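Local coordinates for lysine-specific demethylase REF6 (PDB 6A58), which removes methyl groups from di- and trimethylated lysine in histone H3 and binds DNA through its C-terminal array of C2H2 zinc fingers, the part described here, at residues E37-L40 against M41-K44; F87-A90 against W91-T94. All coordinates share one frame; numbering follows the deposited sequence. Where two conformers were deposited one is given.

Interaction 1 (E37-L40 against M41-K44). With ZN (zinc ion), chain B.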
loop_
_atom_site.group_PDB
_atom_site.type_symbol
_atom_site.label_atom_id
_atom_site.label_comp_id
_atom_site.label_asym_id
_atom_site.label_seq_id
_atom_site.Cartn_x
_atom_site.Cartn_y
_atom_site.Cartn_z
ATOM N N GLU A 37 -3.498 24.922 14.090
ATOM C CA GLU A 37 -3.741 24.183 15.330
ATOM C C GLU A 37 -5.152 23.600 15.350
ATOM O O GLU A 37 -5.360 22.499 15.856
ATOM C CB GLU A 37 -3.529 25.064 16.566
ATOM C CG GLU A 37 -3.527 24.276 17.867
ATOM C CD GLU A 37 -3.182 25.110 19.086
ATOM O OE1 GLU A 37 -3.511 26.316 19.117
ATOM O OE2 GLU A 37 -2.591 24.545 20.026
ATOM N N LYS A 38 -6.107 24.353 14.805
ATOM C CA LYS A 38 -7.492 23.905 14.650
ATOM C C LYS A 38 -7.585 22.530 13.999
ATOM O O LYS A 38 -8.218 21.623 14.536
ATOM C CB LYS A 38 -8.269 24.922 13.813
ATOM C CG LYS A 38 -9.721 24.565 13.567
ATOM C CD LYS A 38 -10.419 25.677 12.806
ATOM C CE LYS A 38 -11.910 25.653 13.032
ATOM N NZ LYS A 38 -12.293 26.184 14.370
ATOM N N GLN A 39 -6.937 22.380 12.849
ATOM C CA GLN A 39 -6.995 21.115 12.115
ATOM C C GLN A 39 -6.204 20.002 12.804
ATOM O O GLN A 39 -6.554 18.830 12.676
ATOM C CB GLN A 39 -6.556 21.310 10.659
ATOM C CG GLN A 39 -7.478 22.236 9.867
ATOM C CD GLN A 39 -8.920 21.753 9.792
ATOM O OE1 GLN A 39 -9.195 20.550 9.835
ATOM N NE2 GLN A 39 -9.853 22.694 9.684
ATOM N N LEU A 40 -5.163 20.364 13.549
ATOM C CA LEU A 40 -4.464 19.397 14.396
ATOM C C LEU A 40 -5.372 18.894 15.527
ATOM O O LEU A 40 -5.379 17.706 15.830
ATOM C CB LEU A 40 -3.179 19.993 14.976
ATOM C CG LEU A 40 -2.420 19.095 15.962
ATOM C CD1 LEU A 40 -1.971 17.813 15.280
ATOM C CD2 LEU A 40 -1.245 19.824 16.591
ATOM N N MET A 41 -6.116 19.801 16.157
ATOM C CA MET A 41 -7.056 19.411 17.219
ATOM C C MET A 41 -8.154 18.480 16.701
ATOM O O MET A 41 -8.492 17.484 17.353
ATOM C CB MET A 41 -7.674 20.648 17.877
ATOM C CG MET A 41 -6.696 21.440 18.727
ATOM S SD MET A 41 -7.462 22.844 19.561
ATOM C CE MET A 41 -7.502 24.103 18.297
ATOM N N LEU A 42 -8.685 18.789 15.521
ATOM C CA LEU A 42 -9.684 17.932 14.881
ATOM C C LEU A 42 -9.088 16.570 14.518
ATOM O O LEU A 42 -9.743 15.536 14.671
ATOM C CB LEU A 42 -10.284 18.613 13.645
ATOM C CG LEU A 42 -11.081 19.898 13.922
ATOM C CD1 LEU A 42 -11.438 20.604 12.624
ATOM C CD2 LEU A 42 -12.330 19.615 14.746
ATOM N N HIS A 43 -7.834 16.573 14.065
ATOM C CA HIS A 43 -7.099 15.341 13.799
ATOM C C HIS A 43 -6.939 14.463 15.048
ATOM O O HIS A 43 -7.096 13.246 14.967
ATOM C CB HIS A 43 -5.726 15.675 13.208
ATOM C CG HIS A 43 -4.857 14.481 12.990
ATOM N ND1 HIS A 43 -5.114 13.547 12.010
ATOM C CD2 HIS A 43 -3.723 14.076 13.610
ATOM C CE1 HIS A 43 -4.180 12.614 12.041
ATOM N NE2 HIS A 43 -3.329 12.906 13.007
ATOM N N LYS A 44 -6.647 15.077 16.193
ATOM C CA LYS A 44 -6.524 14.336 17.460
ATOM C C LYS A 44 -7.856 13.757 17.971
ATOM O O LYS A 44 -7.849 12.850 18.809
ATOM C CB LYS A 44 -5.844 15.191 18.529
ATOM C CG LYS A 44 -4.370 15.399 18.242
ATOM C CD LYS A 44 -3.728 16.352 19.226
ATOM C CE LYS A 44 -2.265 16.558 18.882
ATOM N NZ LYS A 44 -1.575 17.447 19.853
HETATM ZN ZN ZN B . -1.772 11.814 13.848
#

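Interaction 2 (F87-A90 against W91-T94)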
loop_
_atom_site.group_PDB
_atom_site.type_symbol
_atom_site.label_atom_id
_atom_site.label_comp_id
_atom_site.label_asym_id
_atom_site.label_seq_id
_atom_site.Cartn_x
_atom_site.Cartn_y
_atom_site.Cartn_z
ATOM N N PHE A 87 2.631 2.685 -9.178
ATOM C CA PHE A 87 2.376 1.842 -8.004
ATOM C C PHE A 87 2.519 2.594 -6.693
ATOM O O PHE A 87 3.307 3.530 -6.578
ATOM C CB PHE A 87 3.312 0.632 -8.029
ATOM C CG PHE A 87 3.174 -0.165 -9.282
ATOM C CD1 PHE A 87 2.163 -1.106 -9.397
ATOM C CD2 PHE A 87 3.983 0.099 -10.383
ATOM C CE1 PHE A 87 1.990 -1.815 -10.573
ATOM C CE2 PHE A 87 3.812 -0.605 -11.563
ATOM C CZ PHE A 87 2.815 -1.561 -11.652
ATOM N N LYS A 88 1.727 2.161 -5.715
ATOM C CA LYS A 88 1.783 2.692 -4.358
ATOM C C LYS A 88 2.963 2.122 -3.573
ATOM O O LYS A 88 3.639 2.868 -2.861
ATOM C CB LYS A 88 0.479 2.378 -3.621
ATOM N N TRP A 89 3.206 0.812 -3.719
ATOM C CA TRP A 89 4.222 0.090 -2.942
ATOM C C TRP A 89 5.289 -0.528 -3.841
ATOM O O TRP A 89 5.001 -0.937 -4.972
ATOM C CB TRP A 89 3.566 -1.015 -2.112
ATOM C CG TRP A 89 2.494 -0.526 -1.184
ATOM C CD1 TRP A 89 2.665 0.218 -0.053
ATOM C CD2 TRP A 89 1.085 -0.756 -1.303
ATOM N NE1 TRP A 89 1.450 0.470 0.536
ATOM C CE2 TRP A 89 0.464 -0.117 -0.211
ATOM C CE3 TRP A 89 0.287 -1.438 -2.228
ATOM C CZ2 TRP A 89 -0.917 -0.140 -0.019
ATOM C CZ3 TRP A 89 -1.082 -1.460 -2.035
ATOM C CH2 TRP A 89 -1.670 -0.815 -0.939
ATOM N N ALA A 90 6.515 -0.604 -3.325
ATOM C CA ALA A 90 7.655 -1.160 -4.061
ATOM C C ALA A 90 7.468 -2.632 -4.425
ATOM O O ALA A 90 7.853 -3.044 -5.520
ATOM C CB ALA A 90 8.941 -0.974 -3.268
ATOM N N TRP A 91 6.884 -3.421 -3.517
ATOM C CA TRP A 91 6.633 -4.845 -3.789
ATOM C C TRP A 91 5.682 -5.052 -4.977
ATOM O O TRP A 91 5.897 -5.954 -5.789
ATOM C CB TRP A 91 6.135 -5.595 -2.536
ATOM C CG TRP A 91 4.761 -5.224 -2.052
ATOM C CD1 TRP A 91 4.452 -4.334 -1.060
ATOM C CD2 TRP A 91 3.512 -5.752 -2.520
ATOM N NE1 TRP A 91 3.091 -4.265 -0.894
ATOM C CE2 TRP A 91 2.489 -5.124 -1.775
ATOM C CE3 TRP A 91 3.158 -6.686 -3.505
ATOM C CZ2 TRP A 91 1.130 -5.401 -1.983
ATOM C CZ3 TRP A 91 1.806 -6.962 -3.714
ATOM C CH2 TRP A 91 0.808 -6.320 -2.952
ATOM N N SER A 92 4.648 -4.213 -5.074
ATOM C CA SER A 92 3.699 -4.255 -6.190
ATOM C C SER A 92 4.382 -3.930 -7.517
ATOM O O SER A 92 4.113 -4.580 -8.534
ATOM C CB SER A 92 2.544 -3.275 -5.958
ATOM O OG SER A 92 1.847 -3.578 -4.764
ATOM N N ARG A 93 5.256 -2.924 -7.506
ATOM C CA ARG A 93 6.022 -2.571 -8.707
ATOM C C ARG A 93 6.962 -3.707 -9.098
ATOM O O ARG A 93 7.034 -4.070 -10.269
ATOM C CB ARG A 93 6.822 -1.277 -8.513
ATOM C CG ARG A 93 7.729 -0.946 -9.693
ATOM C CD ARG A 93 8.276 0.465 -9.648
ATOM N NE ARG A 93 9.204 0.676 -8.537
ATOM C CZ ARG A 93 9.897 1.796 -8.325
ATOM N NH1 ARG A 93 9.782 2.842 -9.141
ATOM N NH2 ARG A 93 10.711 1.880 -7.272
ATOM N N THR A 94 7.687 -4.252 -8.122
ATOM C CA THR A 94 8.615 -5.363 -8.375
ATOM C C THR A 94 7.902 -6.581 -8.976
ATOM O O THR A 94 8.390 -7.172 -9.944
ATOM C CB THR A 94 9.379 -5.755 -7.094
ATOM O OG1 THR A 94 10.174 -4.644 -6.667
ATOM C CG2 THR A 94 10.287 -6.958 -7.331
HETATM O O HOH W 1 0.306 -0.775 -5.819
HETATM O O HOH W 2 10.015 -1.613 -6.814
#

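Interaction 1 (E37-L40 against M41-K44)
Met41 meets Glu37 one helical turn back, both through the backbone and through its side chain. Its N donates to Glu37 O at 2.8 Å. The thioether then doubles back: a bend at the last torsion (chi3 -81°) carries the methyl CE over the start of the helix, 3.7 Å from Lys38 CA and 4.0 Å from Glu37 CG. Leu42 repeats the backbone step with Lys38 O. Its CD1 meets the side-chain amide of Gln39, coming closest at Gln39 OE1, 3.6 Å away. His43 gives its N to Gln39 O in the next bond of the series. Its CG stands anti to the backbone N (chi1 176°), and the imidazole extends from the helix to bind zinc through His43 NE2 at 2.1 Å; Cys25, Cys30 and His60 complete the site. Lys44 closes the series, its N bonding to Leu40 O. The lysine side chain crosses the Leu40 branch near its own end, Lys44 CE lying 3.8 Å from Leu40 CD1, with NZ beside Leu40 CD2. Four successive i to i+4 bonds thus define an alpha-helical segment that carries His43, one of the four zinc ligands of the first finger, a C2H2 unit classed as degenerate. Leu40 and Gln39 lean on Phe34 of strand 33-34, Leu40 and Glu37 touch Tyr23 of strand 23-24, and the His43 ring meets Phe34, so this helix packs against the two-stranded antiparallel sheet, while His60, at the start of helix 60-70, reaches in as the fourth zinc ligand.

Interaction 2 (F87-A90 against W91-T94)
Ala90 O accepts two well-defined bonds: one from Thr94 N at 2.9 Å, and one from water 2, also at 2.9 Å. That water in turn accepts from Arg93 NE, lying in the guanidinium plane at its edge; a bend at chi3 of Arg93 (67°) turns NE to meet it. Beyond the water, Arg93 NH1 bonds to Lys77 O of strand 76-77. One residue earlier, Trp89 sits at the N-cap position and its O accepts from Arg93 N. Phe87, the last residue of strand 86-87, offers a ring face to this same arginine: Arg93 CA is 3.9 Å from the Phe87 ring centroid and 19° off its normal, a CH-pi contact, and Arg93 CB approaches Phe87 CD2 at 3.7 Å. An alanine in place of Phe87 is likely to leave the Arg93 backbone without its aromatic cover and to open a gap beside His96, whose ring also meets Phe87. In the conformer of Trp89 described, one of two deposited, its indole runs alongside that of Trp91, nearly parallel (10°) but displaced, and the rings hardly overlap; this relation is tentative. In the beta-beta-alpha fold of the third C2H2 finger, Phe87 thus supplies apolar cover by the zinc ligand His96, while carbonyl, water and arginine form a polar network at the helix start.

Overall arrangement
From the N terminus, the chain first forms strands 23-24 and 33-34 and then enters helix 37-44, where interaction 1 links successive helical turns within the first zinc finger. Helix 60-70 of the second finger follows; its first residue, His60, supplies the fourth ligand of the first zinc site. After strands 76-77 and 86-87, interaction 2 turns the chain from the second of these strands into helix 90-101 of the third finger. Each contact closes only a few residues, and the two run in series, neither nested nor crossed. They belong to different fingers, each with its own zinc: the centres of interactions 1 and 2 lie about 32 Å apart, and the nearest atoms of interactions 1 and 2 about 18 Å.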